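Local coordinates for protein phosphate transporter (Thermotoga maritima MSB8, PDB 6L85) that probably imports phosphate across the membrane using the sodium gradient, as a bacterial relative of the human SLC20 carriers, at residues 28-33 and 241-246; 36-41 and 307-312; 248-253 and 325-330; 152-157 and 319-324; 226-231 and 235-240. One frame throughout, in Å; residues are numbered along the deposited sequence.

Contact 1: residues 28-33 and 241-246. With NA (sodium ion), chain S.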
# COMPACT_ATOMS: atom_id res chain seq x y z
N ALA B 28 3.59 21.01 -3.94
CA ALA B 28 3.74 22.25 -4.69
C ALA B 28 4.48 22.02 -6.01
O ALA B 28 4.19 22.70 -6.99
CB ALA B 28 4.47 23.31 -3.85
N THR B 29 5.44 21.10 -6.06
CA THR B 29 6.09 20.79 -7.33
C THR B 29 5.08 20.33 -8.37
O THR B 29 5.05 20.84 -9.50
CB THR B 29 7.18 19.73 -7.13
OG1 THR B 29 6.65 18.63 -6.40
CG2 THR B 29 8.38 20.31 -6.34
N ALA B 30 4.23 19.35 -8.01
CA ALA B 30 3.26 18.79 -8.95
C ALA B 30 2.18 19.80 -9.31
O ALA B 30 1.74 19.86 -10.45
CB ALA B 30 2.62 17.52 -8.36
N VAL B 31 1.74 20.60 -8.33
CA VAL B 31 0.71 21.59 -8.60
C VAL B 31 1.25 22.73 -9.45
O VAL B 31 0.56 23.23 -10.34
CB VAL B 31 0.12 22.12 -7.28
CG1 VAL B 31 -0.69 23.38 -7.56
CG2 VAL B 31 -0.74 21.07 -6.61
N GLY B 32 2.50 23.15 -9.20
CA GLY B 32 3.07 24.27 -9.93
C GLY B 32 3.40 23.95 -11.37
O GLY B 32 3.35 24.83 -12.23
N ALA B 33 3.77 22.70 -11.66
CA ALA B 33 3.92 22.25 -13.03
C ALA B 33 2.58 21.94 -13.69
O ALA B 33 2.56 21.46 -14.83
CB ALA B 33 4.83 21.02 -13.08
N ARG B 241 4.62 13.55 -15.59
CA ARG B 241 3.75 12.56 -14.99
C ARG B 241 4.42 11.85 -13.81
O ARG B 241 3.77 11.60 -12.79
CB ARG B 241 3.27 11.57 -16.05
CG ARG B 241 2.37 12.23 -17.12
CD ARG B 241 0.94 12.46 -16.60
NE ARG B 241 0.43 11.30 -15.87
CZ ARG B 241 -0.74 11.26 -15.23
NH1 ARG B 241 -1.53 12.33 -15.22
NH2 ARG B 241 -1.12 10.15 -14.59
N ALA B 242 5.72 11.55 -13.91
CA ALA B 242 6.42 10.81 -12.86
C ALA B 242 6.60 11.62 -11.58
O ALA B 242 6.74 11.04 -10.48
CB ALA B 242 7.78 10.35 -13.39
N GLN B 243 6.62 12.95 -11.68
CA GLN B 243 6.77 13.76 -10.49
C GLN B 243 5.49 13.78 -9.65
O GLN B 243 5.53 14.19 -8.49
CB GLN B 243 7.25 15.18 -10.85
CG GLN B 243 6.21 16.15 -11.35
CD GLN B 243 6.47 17.55 -10.82
OE1 GLN B 243 6.30 17.81 -9.63
NE2 GLN B 243 6.90 18.46 -11.70
N ILE B 244 4.39 13.24 -10.16
CA ILE B 244 3.25 12.95 -9.29
C ILE B 244 3.61 11.83 -8.32
O ILE B 244 3.32 11.90 -7.12
CB ILE B 244 2.02 12.60 -10.14
CG1 ILE B 244 1.71 13.76 -11.09
CG2 ILE B 244 0.79 12.28 -9.25
CD1 ILE B 244 0.62 13.45 -12.11
N LEU B 245 4.23 10.77 -8.84
CA LEU B 245 4.66 9.67 -7.99
C LEU B 245 5.64 10.17 -6.94
O LEU B 245 5.55 9.82 -5.75
CB LEU B 245 5.31 8.57 -8.84
CG LEU B 245 4.40 7.83 -9.84
CD1 LEU B 245 5.17 6.70 -10.52
CD2 LEU B 245 3.16 7.29 -9.14
N THR B 246 6.58 10.99 -7.39
CA THR B 246 7.60 11.48 -6.47
C THR B 246 6.99 12.44 -5.43
O THR B 246 7.44 12.49 -4.27
CB THR B 246 8.74 12.06 -7.32
OG1 THR B 246 9.96 11.98 -6.59
CG2 THR B 246 8.47 13.48 -7.76
NA NA S . 6.13 16.38 -7.66
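Gln243 meets Thr29 through a shared sodium ion, which it grips twice: its carbonyl O and its side-chain OE1 each lie 2.4 Å from the metal. CG sits between the backbone N and the carbonyl carbon (chi1 80°) and the chain bends at chi2, which brings OE1 to the same ion as its own carbonyl O and closes a chelate round it. From helix 2-32, Thr29 OG1 adds a third oxygen, 2.6 Å from the sodium; Ser247 and Asp327 complete the five-oxygen site. OE1 also comes within 3.0 Å of Ala30 N, although the angle is too poor for a hydrogen bond. The approach falls at a kink in helix 2-32, where the N atoms of Thr29 and Ala30 have no bond to the preceding turn. At the other end of the amide, Gln243 NE2 rests 3.6 Å from Ala33 CB and hydrogen-bonds to Asn320 OD1. With the metal on its oxygen and an acceptor on its nitrogen, the amide is fixed in one flip. Next along the chain, Ile244 brings the backbones nearest, its CA 5.8 Å from Ala30 CA. Thr246 has little to do with helix 2-32; its methyl CG2 lies 3.7 Å from the sodium. The contact thus forms a buried metal bridge between helices 2-32 and 231-258. Helix 320-339 packs against both partners, Asn320 touching Ala33 and Phe324 touching Ala242, while Val31 leans on helix 38-56 and Leu245 on helix 167-194.

Contact 2: residues 36-41 and 307-312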
# COMPACT_ATOMS: atom_id res chain seq x y z
N ILE B 36 -1.16 18.24 -11.71
CA ILE B 36 -2.40 17.90 -11.03
C ILE B 36 -3.00 19.19 -10.48
O ILE B 36 -2.31 20.21 -10.34
CB ILE B 36 -2.21 16.87 -9.87
CG1 ILE B 36 -1.14 17.32 -8.86
CG2 ILE B 36 -1.87 15.48 -10.38
CD1 ILE B 36 -1.05 16.38 -7.68
N THR B 37 -4.29 19.15 -10.17
CA THR B 37 -4.94 20.29 -9.53
C THR B 37 -4.68 20.28 -8.02
O THR B 37 -4.30 19.27 -7.44
CB THR B 37 -6.46 20.29 -9.77
OG1 THR B 37 -7.06 19.19 -9.08
CG2 THR B 37 -6.82 20.22 -11.27
N VAL B 38 -4.94 21.43 -7.40
CA VAL B 38 -4.85 21.55 -5.95
C VAL B 38 -5.73 20.51 -5.27
O VAL B 38 -5.30 19.83 -4.33
CB VAL B 38 -5.23 22.99 -5.53
CG1 VAL B 38 -5.41 23.08 -4.02
CG2 VAL B 38 -4.16 23.98 -6.02
N ARG B 39 -6.97 20.36 -5.74
CA ARG B 39 -7.92 19.43 -5.13
C ARG B 39 -7.43 17.98 -5.24
O ARG B 39 -7.51 17.21 -4.27
CB ARG B 39 -9.28 19.60 -5.80
CG ARG B 39 -10.23 18.42 -5.64
CD ARG B 39 -10.57 18.15 -4.17
NE ARG B 39 -11.60 19.04 -3.63
CZ ARG B 39 -12.91 18.83 -3.74
NH1 ARG B 39 -13.36 17.74 -4.36
NH2 ARG B 39 -13.76 19.70 -3.21
N GLN B 40 -6.94 17.60 -6.42
CA GLN B 40 -6.38 16.26 -6.57
C GLN B 40 -5.18 16.08 -5.66
O GLN B 40 -5.02 15.03 -5.01
CB GLN B 40 -5.97 16.02 -8.03
CG GLN B 40 -7.10 16.13 -9.03
CD GLN B 40 -6.62 15.96 -10.46
OE1 GLN B 40 -5.67 16.60 -10.90
NE2 GLN B 40 -7.28 15.07 -11.19
N ALA B 41 -4.28 17.08 -5.64
CA ALA B 41 -3.11 17.03 -4.77
C ALA B 41 -3.53 16.79 -3.33
O ALA B 41 -2.93 15.96 -2.64
CB ALA B 41 -2.31 18.33 -4.89
N VAL B 307 -2.12 27.47 1.40
CA VAL B 307 -0.67 27.71 1.33
C VAL B 307 0.00 26.87 0.24
O VAL B 307 1.09 27.23 -0.24
CB VAL B 307 -0.09 27.45 2.74
CG1 VAL B 307 -0.64 26.14 3.27
CG2 VAL B 307 1.44 27.48 2.76
N MET B 308 -0.64 25.77 -0.18
CA MET B 308 -0.12 24.99 -1.30
C MET B 308 -0.05 25.84 -2.57
O MET B 308 1.01 25.92 -3.21
CB MET B 308 -0.98 23.75 -1.51
CG MET B 308 -0.29 22.61 -2.21
SD MET B 308 -1.46 21.28 -2.58
CE MET B 308 -2.86 21.59 -1.49
N GLU B 309 -1.18 26.45 -2.97
CA GLU B 309 -1.20 27.30 -4.16
C GLU B 309 -0.78 28.74 -3.86
O GLU B 309 -1.35 29.70 -4.37
CB GLU B 309 -2.60 27.27 -4.77
CG GLU B 309 -3.69 27.60 -3.74
CD GLU B 309 -5.03 27.96 -4.36
OE1 GLU B 309 -5.08 28.90 -5.18
OE2 GLU B 309 -6.04 27.31 -4.00
N THR B 310 0.24 28.88 -3.03
CA THR B 310 1.03 30.07 -2.74
C THR B 310 2.52 29.74 -2.80
O THR B 310 3.32 30.57 -3.22
CB THR B 310 0.64 30.65 -1.38
OG1 THR B 310 -0.73 31.05 -1.42
CG2 THR B 310 1.51 31.85 -1.02
N VAL B 311 2.89 28.53 -2.37
CA VAL B 311 4.23 28.04 -2.69
C VAL B 311 4.31 27.64 -4.17
O VAL B 311 5.33 27.88 -4.84
CB VAL B 311 4.63 26.89 -1.75
CG1 VAL B 311 5.96 26.26 -2.19
CG2 VAL B 311 4.74 27.40 -0.32
N GLY B 312 3.23 27.06 -4.70
CA GLY B 312 3.26 26.56 -6.07
C GLY B 312 3.50 27.64 -7.11
O GLY B 312 4.21 27.41 -8.10
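The backbones come nearest at Val38 and Glu309, whose CA atoms are 7.0 Å apart, where the start of helix 38-56 faces the kinked part of helix 304-311 around Glu309. Val38 points both of its methyls across the gap. CG2 meets the CB of Glu309 at 3.8 Å, the two side chains crossing at about a right angle, so the acid contributes its aliphatic root to the packing. CG1 takes the terminal methyl of Met308, with CE 3.9 Å away; these two side chains slide past each other in opposite directions. Met308 runs out extended through chi1 (-156°) and chi2, which carries SD to 3.8 Å from Ala41 CB, one turn beyond Val38; the bend at chi3 (-18°) then turns CE toward Val38. The first turn of helix 38-56 is closed by a capping box. Thr37, at the N-cap, accepts from Gln40 N through OG1 at 3.1 Å, and its own N gives an almost straight bond (172°) to Gln40 OE1 at 3.0 Å, meeting a lone pair in the plane of the amide. These reciprocal bonds satisfy backbone N-H groups for which the helix start has no carbonyl. Val31 of helix 2-32 covers Ala41, and Met27 of the same helix covers Met308. Arg39, on the far side of the turn, packs against Phe219 of the second subunit.

Contact 3: residues 248-253 and 325-330. With NA (sodium ion), chain S.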
# COMPACT_ATOMS: atom_id res chain seq x y z
N CYS B 248 3.99 11.86 -4.16
CA CYS B 248 3.45 10.87 -3.21
C CYS B 248 4.54 10.40 -2.26
O CYS B 248 4.31 10.20 -1.06
CB CYS B 248 2.88 9.65 -3.95
SG CYS B 248 1.47 9.94 -5.00
N TYR B 249 5.72 10.12 -2.82
CA TYR B 249 6.86 9.70 -2.02
C TYR B 249 7.17 10.74 -0.93
O TYR B 249 7.35 10.39 0.25
CB TYR B 249 8.05 9.48 -2.97
CG TYR B 249 9.33 8.92 -2.38
CD1 TYR B 249 9.33 8.11 -1.25
CD2 TYR B 249 10.55 9.22 -2.97
CE1 TYR B 249 10.51 7.60 -0.74
CE2 TYR B 249 11.74 8.73 -2.46
CZ TYR B 249 11.72 7.91 -1.34
OH TYR B 249 12.91 7.42 -0.84
N VAL B 250 7.13 12.03 -1.29
CA VAL B 250 7.37 13.05 -0.26
C VAL B 250 6.26 13.03 0.79
O VAL B 250 6.54 13.13 1.99
CB VAL B 250 7.55 14.46 -0.86
CG1 VAL B 250 7.89 15.46 0.25
CG2 VAL B 250 8.65 14.48 -1.88
N SER B 251 5.00 12.93 0.36
CA SER B 251 3.86 12.90 1.28
C SER B 251 3.98 11.79 2.32
O SER B 251 3.70 11.98 3.51
CB SER B 251 2.57 12.68 0.49
OG SER B 251 1.96 13.91 0.19
N PHE B 252 4.32 10.59 1.84
CA PHE B 252 4.53 9.44 2.71
C PHE B 252 5.62 9.74 3.73
O PHE B 252 5.45 9.50 4.94
CB PHE B 252 4.92 8.24 1.84
CG PHE B 252 5.18 6.96 2.61
CD1 PHE B 252 6.43 6.71 3.17
CD2 PHE B 252 4.19 6.00 2.74
CE1 PHE B 252 6.68 5.53 3.87
CE2 PHE B 252 4.43 4.81 3.44
CZ PHE B 252 5.68 4.58 4.00
N SER B 253 6.77 10.24 3.26
CA SER B 253 7.88 10.48 4.16
C SER B 253 7.56 11.60 5.14
O SER B 253 8.01 11.59 6.29
CB SER B 253 9.15 10.77 3.36
OG SER B 253 9.10 12.09 2.89
N THR B 325 13.42 15.65 -9.19
CA THR B 325 14.65 15.51 -8.41
C THR B 325 14.51 16.08 -7.00
O THR B 325 14.98 15.48 -6.03
CB THR B 325 15.80 16.20 -9.17
OG1 THR B 325 16.05 15.49 -10.39
CG2 THR B 325 17.11 16.23 -8.35
N VAL B 326 13.84 17.23 -6.87
CA VAL B 326 13.65 17.87 -5.57
C VAL B 326 12.84 16.97 -4.65
O VAL B 326 13.17 16.77 -3.48
CB VAL B 326 12.97 19.24 -5.76
CG1 VAL B 326 12.33 19.74 -4.44
CG2 VAL B 326 13.95 20.25 -6.33
N ASP B 327 11.74 16.42 -5.19
CA ASP B 327 10.91 15.53 -4.40
C ASP B 327 11.65 14.27 -4.00
O ASP B 327 11.62 13.86 -2.83
CB ASP B 327 9.67 15.14 -5.19
CG ASP B 327 8.71 16.28 -5.38
OD1 ASP B 327 8.78 17.27 -4.62
OD2 ASP B 327 7.85 16.18 -6.29
N PHE B 328 12.30 13.61 -4.96
CA PHE B 328 13.03 12.39 -4.62
C PHE B 328 14.03 12.65 -3.50
O PHE B 328 14.08 11.89 -2.52
CB PHE B 328 13.75 11.82 -5.85
CG PHE B 328 14.40 10.49 -5.58
CD1 PHE B 328 15.65 10.41 -4.98
CD2 PHE B 328 13.73 9.31 -5.87
CE1 PHE B 328 16.24 9.17 -4.71
CE2 PHE B 328 14.30 8.08 -5.62
CZ PHE B 328 15.56 8.01 -5.03
N SER B 329 14.83 13.72 -3.63
CA SER B 329 15.87 13.98 -2.64
C SER B 329 15.27 14.34 -1.29
O SER B 329 15.80 13.93 -0.25
CB SER B 329 16.78 15.11 -3.12
OG SER B 329 17.25 14.82 -4.44
N THR B 330 14.19 15.12 -1.29
CA THR B 330 13.52 15.47 -0.04
C THR B 330 13.02 14.22 0.67
O THR B 330 13.27 14.03 1.87
CB THR B 330 12.35 16.40 -0.33
OG1 THR B 330 12.87 17.60 -0.90
CG2 THR B 330 11.59 16.70 0.96
NA NA S . 6.13 16.38 -7.66
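Val250 drives a methyl against the backbone of Asp327: CG2 is 3.2 Å from the carbonyl O and 3.5 Å from CB, the closest approach between segments 248-253 and 325-330. Here the segments run nearly parallel, at 26°, with axes 8.5 Å apart. Away from this wedge the packing is easier. The valine's other methyl, CG1, lies 4.0 Å from Thr330 CG2. Tyr249 reaches out to set its edge over a face of Phe328 in a T-shaped pair, centroids 5.7 Å apart and planes at 60°. All the touching residues are buried, so the looser part is not a solvent side. Thr330 OG1 turns back to its own helix and bonds Val326 O at 2.7 Å, from the opposite face of that carbonyl to Thr330 N. Replacing Thr330 by an alanine would probably leave Val250 CG1 without its methyl neighbour and Val326 O without its side-chain donor. Apolar packing therefore flanks a charged group: Asp327 OD2 binds the sodium at 2.2 Å, sharing it with Thr29, Gln243 and Ser247, and the ion is likely to offset the cost of burying this carboxylate.

Contact 4: residues 152-157 and 319-324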
# COMPACT_ATOMS: atom_id res chain seq x y z
N VAL B 152 23.57 16.09 -6.84
CA VAL B 152 24.13 14.88 -7.42
C VAL B 152 23.11 14.19 -8.31
O VAL B 152 23.44 13.69 -9.39
CB VAL B 152 24.65 13.95 -6.31
CG1 VAL B 152 25.20 12.65 -6.90
CG2 VAL B 152 25.72 14.67 -5.49
N MET B 153 21.85 14.17 -7.89
CA MET B 153 20.83 13.46 -8.65
C MET B 153 20.53 14.18 -9.96
O MET B 153 20.33 13.53 -10.99
CB MET B 153 19.57 13.29 -7.82
CG MET B 153 18.42 12.70 -8.60
SD MET B 153 17.05 12.22 -7.54
CE MET B 153 15.88 11.74 -8.81
N PHE B 154 20.46 15.51 -9.94
CA PHE B 154 20.24 16.22 -11.20
C PHE B 154 21.39 15.99 -12.17
O PHE B 154 21.17 15.84 -13.38
CB PHE B 154 20.04 17.71 -10.97
CG PHE B 154 19.36 18.37 -12.12
CD1 PHE B 154 18.06 18.01 -12.48
CD2 PHE B 154 20.04 19.31 -12.90
CE1 PHE B 154 17.43 18.60 -13.59
CE2 PHE B 154 19.43 19.91 -13.99
CZ PHE B 154 18.12 19.56 -14.34
N LYS B 155 22.62 15.92 -11.64
CA LYS B 155 23.76 15.52 -12.48
C LYS B 155 23.59 14.12 -13.05
O LYS B 155 23.91 13.87 -14.22
CB LYS B 155 25.06 15.62 -11.66
CG LYS B 155 26.28 14.88 -12.23
CD LYS B 155 26.36 13.38 -11.87
CE LYS B 155 26.97 13.21 -10.50
NZ LYS B 155 27.18 11.80 -10.14
N LEU B 156 23.12 13.18 -12.23
CA LEU B 156 22.83 11.83 -12.72
C LEU B 156 21.81 11.85 -13.85
O LEU B 156 21.92 11.07 -14.81
CB LEU B 156 22.28 10.95 -11.61
CG LEU B 156 23.22 9.92 -10.99
CD1 LEU B 156 24.26 10.69 -10.22
CD2 LEU B 156 22.47 8.90 -10.09
N ILE B 157 20.77 12.66 -13.70
CA ILE B 157 19.73 12.75 -14.73
C ILE B 157 20.34 13.26 -16.04
O ILE B 157 20.12 12.68 -17.11
CB ILE B 157 18.58 13.66 -14.26
CG1 ILE B 157 17.96 13.16 -12.94
CG2 ILE B 157 17.55 13.84 -15.37
CD1 ILE B 157 17.16 11.90 -13.06
N THR B 319 11.48 23.13 -13.87
CA THR B 319 11.24 22.08 -14.84
C THR B 319 10.74 20.82 -14.14
O THR B 319 10.97 20.60 -12.95
CB THR B 319 12.50 21.74 -15.65
OG1 THR B 319 13.62 21.53 -14.77
CG2 THR B 319 12.83 22.86 -16.64
N ASN B 320 10.05 19.98 -14.91
CA ASN B 320 9.53 18.73 -14.35
C ASN B 320 10.66 17.81 -13.91
O ASN B 320 10.52 17.10 -12.91
CB ASN B 320 8.63 18.06 -15.37
CG ASN B 320 7.31 18.78 -15.49
OD1 ASN B 320 6.54 18.82 -14.53
ND2 ASN B 320 7.05 19.38 -16.64
N SER B 321 11.79 17.82 -14.63
CA SER B 321 12.90 16.99 -14.18
C SER B 321 13.49 17.52 -12.87
O SER B 321 13.92 16.73 -12.02
CB SER B 321 13.97 16.91 -15.27
OG SER B 321 14.36 18.21 -15.66
N ARG B 322 13.43 18.83 -12.66
CA ARG B 322 13.93 19.37 -11.40
C ARG B 322 12.96 19.12 -10.25
O ARG B 322 13.40 18.85 -9.13
CB ARG B 322 14.21 20.86 -11.54
CG ARG B 322 15.52 21.15 -12.25
CD ARG B 322 15.89 22.63 -12.21
NE ARG B 322 17.24 22.82 -12.74
CZ ARG B 322 17.53 22.83 -14.04
NH1 ARG B 322 16.57 22.68 -14.94
NH2 ARG B 322 18.78 23.01 -14.43
N GLY B 323 11.64 19.26 -10.49
CA GLY B 323 10.67 18.95 -9.45
C GLY B 323 10.72 17.49 -9.04
O GLY B 323 10.68 17.17 -7.85
N PHE B 324 10.82 16.59 -10.03
CA PHE B 324 11.09 15.18 -9.78
C PHE B 324 12.29 14.99 -8.86
O PHE B 324 12.23 14.24 -7.88
CB PHE B 324 11.32 14.49 -11.13
CG PHE B 324 11.56 13.00 -11.05
CD1 PHE B 324 10.49 12.11 -11.11
CD2 PHE B 324 12.86 12.49 -10.97
CE1 PHE B 324 10.70 10.73 -11.06
CE2 PHE B 324 13.07 11.12 -10.93
CZ PHE B 324 11.99 10.24 -10.97
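Phe154 and Arg322 mark the closest backbone approach, with CA atoms 7.1 Å apart, between helix segments that run at 136° to each other, their axes separated by 10.3 Å. Phe154, swung out from its helix by a chi1 of -161°, spans the gap and puts its outer end against the arginine. CZ stands 3.3 Å above the guanidinium plane of Arg322, over its centre, and CE2 lies 3.2 Å from NH2. The two planes are inclined at 41°, so the ring meets the guanidinium face tilted, not as a flat stack, while Arg322 CG packs against CE1. At its edge, in plane, the phenyl ring has Ser321 OG 3.7 Å from CE1; that hydroxyl hydrogen-bonds to Glu236. Next to this, Met153 and Phe324 form a second pair. The extended Met153 brings CE to 3.6 Å from CE2 of Phe324, its chain lying perpendicular to the phenylalanine's, and Phe324 also makes an edge-to-face pair with Phe239. Arg322 is held at two points: NH1 donates to Thr319 OG1 at 3.2 Å, nearly in the guanidinium plane, and NE donates to Val357 O. Thr319, the N-cap of helix 320-339, thus receives a side-chain bond as well as a weak one from Arg322 N. With a leucine in place of Arg322, the outer end of the Phe154 ring would probably lose its flat partner, and Thr319 OG1 and Val357 O their side-chain donor. The chemistry is layered: a methyl-and-ring patch of Met153 and Phe324 lies on the buried side, and beside it a cation whose N-H groups point at oxygens while its face takes carbon.

Contact 5: residues 226-231 and 235-240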
# COMPACT_ATOMS: atom_id res chain seq x y z
N ASN B 226 6.04 8.37 -26.29
CA ASN B 226 5.57 8.42 -27.67
C ASN B 226 4.53 9.50 -27.92
O ASN B 226 4.07 9.63 -29.05
CB ASN B 226 4.96 7.07 -28.08
CG ASN B 226 5.99 5.95 -28.12
OD1 ASN B 226 7.18 6.19 -28.29
ND2 ASN B 226 5.51 4.71 -27.96
N GLU B 227 4.12 10.27 -26.90
CA GLU B 227 3.07 11.26 -27.10
C GLU B 227 3.58 12.56 -27.70
O GLU B 227 2.77 13.33 -28.24
CB GLU B 227 2.35 11.56 -25.78
CG GLU B 227 1.62 10.37 -25.20
CD GLU B 227 0.38 10.77 -24.40
OE1 GLU B 227 -0.37 11.66 -24.87
OE2 GLU B 227 0.17 10.21 -23.31
N LYS B 228 4.87 12.85 -27.59
CA LYS B 228 5.44 14.07 -28.14
C LYS B 228 6.54 13.71 -29.13
O LYS B 228 7.27 12.73 -28.93
CB LYS B 228 5.99 14.97 -27.03
CG LYS B 228 5.03 15.21 -25.88
CD LYS B 228 3.98 16.24 -26.24
CE LYS B 228 3.31 16.82 -24.99
NZ LYS B 228 2.12 17.67 -25.34
N LYS B 229 6.66 14.51 -30.19
CA LYS B 229 7.67 14.27 -31.21
C LYS B 229 9.04 14.79 -30.78
O LYS B 229 10.04 14.08 -30.88
CB LYS B 229 7.24 14.91 -32.54
CG LYS B 229 5.92 14.39 -33.10
CD LYS B 229 5.69 14.91 -34.52
CE LYS B 229 4.45 14.29 -35.17
NZ LYS B 229 3.17 14.78 -34.54
N ASP B 230 9.09 16.03 -30.30
CA ASP B 230 10.37 16.62 -29.90
C ASP B 230 10.94 15.90 -28.68
O ASP B 230 10.22 15.60 -27.72
CB ASP B 230 10.19 18.10 -29.58
CG ASP B 230 11.47 18.74 -29.09
OD1 ASP B 230 12.38 18.96 -29.92
OD2 ASP B 230 11.58 19.03 -27.88
N VAL B 231 12.25 15.65 -28.72
CA VAL B 231 12.92 14.86 -27.69
C VAL B 231 12.73 15.49 -26.31
O VAL B 231 12.33 14.81 -25.35
CB VAL B 231 14.42 14.71 -28.02
CG1 VAL B 231 15.18 14.12 -26.82
CG2 VAL B 231 14.61 13.85 -29.27
N VAL B 235 10.55 14.10 -23.07
CA VAL B 235 11.18 13.75 -21.80
C VAL B 235 10.57 14.56 -20.66
O VAL B 235 10.29 14.02 -19.58
CB VAL B 235 12.70 13.94 -21.89
CG1 VAL B 235 13.35 13.85 -20.50
CG2 VAL B 235 13.30 12.91 -22.85
N GLU B 236 10.35 15.86 -20.87
CA GLU B 236 9.74 16.64 -19.81
C GLU B 236 8.31 16.22 -19.55
O GLU B 236 7.84 16.30 -18.42
CB GLU B 236 9.81 18.14 -20.12
CG GLU B 236 11.22 18.68 -19.92
CD GLU B 236 11.68 18.67 -18.45
OE1 GLU B 236 10.89 19.08 -17.58
OE2 GLU B 236 12.85 18.29 -18.19
N ASN B 237 7.60 15.74 -20.59
CA ASN B 237 6.25 15.25 -20.39
C ASN B 237 6.24 14.00 -19.51
O ASN B 237 5.41 13.86 -18.60
CB ASN B 237 5.63 14.98 -21.76
CG ASN B 237 4.18 14.62 -21.67
OD1 ASN B 237 3.37 15.43 -21.21
ND2 ASN B 237 3.84 13.41 -22.09
N VAL B 238 7.21 13.11 -19.74
CA VAL B 238 7.34 11.92 -18.90
C VAL B 238 7.70 12.30 -17.46
O VAL B 238 7.13 11.77 -16.50
CB VAL B 238 8.37 10.96 -19.53
CG1 VAL B 238 8.71 9.86 -18.58
CG2 VAL B 238 7.78 10.36 -20.79
N PHE B 239 8.65 13.23 -17.28
CA PHE B 239 8.95 13.69 -15.93
C PHE B 239 7.74 14.36 -15.29
O PHE B 239 7.55 14.25 -14.08
CB PHE B 239 10.13 14.67 -15.94
CG PHE B 239 11.45 14.00 -15.86
CD1 PHE B 239 11.86 13.36 -14.70
CD2 PHE B 239 12.29 13.98 -16.96
CE1 PHE B 239 13.09 12.73 -14.63
CE2 PHE B 239 13.53 13.36 -16.89
CZ PHE B 239 13.93 12.73 -15.74
N LYS B 240 6.92 15.03 -16.10
CA LYS B 240 5.74 15.70 -15.57
C LYS B 240 4.77 14.71 -14.95
O LYS B 240 4.15 14.99 -13.92
CB LYS B 240 5.04 16.47 -16.68
CG LYS B 240 3.72 17.06 -16.27
CD LYS B 240 3.01 17.66 -17.45
CE LYS B 240 2.15 18.82 -17.03
NZ LYS B 240 1.37 19.32 -18.20
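With chi1 at -173° Asn237 swings its amide away from its own N-H and out to the loop, while Lys228 brings its chain round with CG beside the backbone N and a bend at chi2 (-78°); together these torsions lay the lysine squarely across the asparagine. The touch is loose. Lys228 CE comes to 4.0 Å from Asn237 OD1, and the CG of Lys228 rests 4.2 Å from the CB of Asn237. No hydrogen bond joins the two side chains. At the nitrogen end of the amide, Asn237 ND2 lies 4.4 Å from Glu227 CB, a light contact at the exposed edge. Residues 226-230 belong to the loop that leads from helix 199-224 into helix 231-258, and this loop folds back on the helix it starts. Asp230 is the N-cap of that helix: its OD2 accepts from Asp233 N, in the first turn. Within the first turns, Val235 N donates to Val231 O at 3.0 Å and 161°, a regular helix bond from one residue to the fourth before it. Val235 also lays its methyl CG2 against the same oxygen of Val231, at 3.3 Å. Beyond this bond, Val235 packs inward on Val161 and Phe162 of helix 129-162, whereas Val231 leans on Pro167 at the start of helix 167-194. The loop is also tied from outside by Lys168, whose NZ hydrogen-bonds to Lys228 O.

Contacts 1, 3 and 4 are buried, contact 2 is partly so, and contact 5 lies on the surface, its centre about 30 Å from that of the chain. Helix 231-258 serves contacts 5, 1 and 3 in turn, from capped start through sodium site to apolar packing; helix 320-339 serves contacts 4 and 3. Contacts 1 and 3 contribute to the same ion, and Asn320 of contact 4 hydrogen-bonds to Gln243 of contact 1. Glu236 links contact 5 to contact 4 through Ser321. Chemistry follows place: metal oxygens and rings inside, a methionine-valine patch in contact 2, which touches contact 1 through Val31 and Ala41, and a helix-start backbone bond with loose lysine-asparagine packing outside.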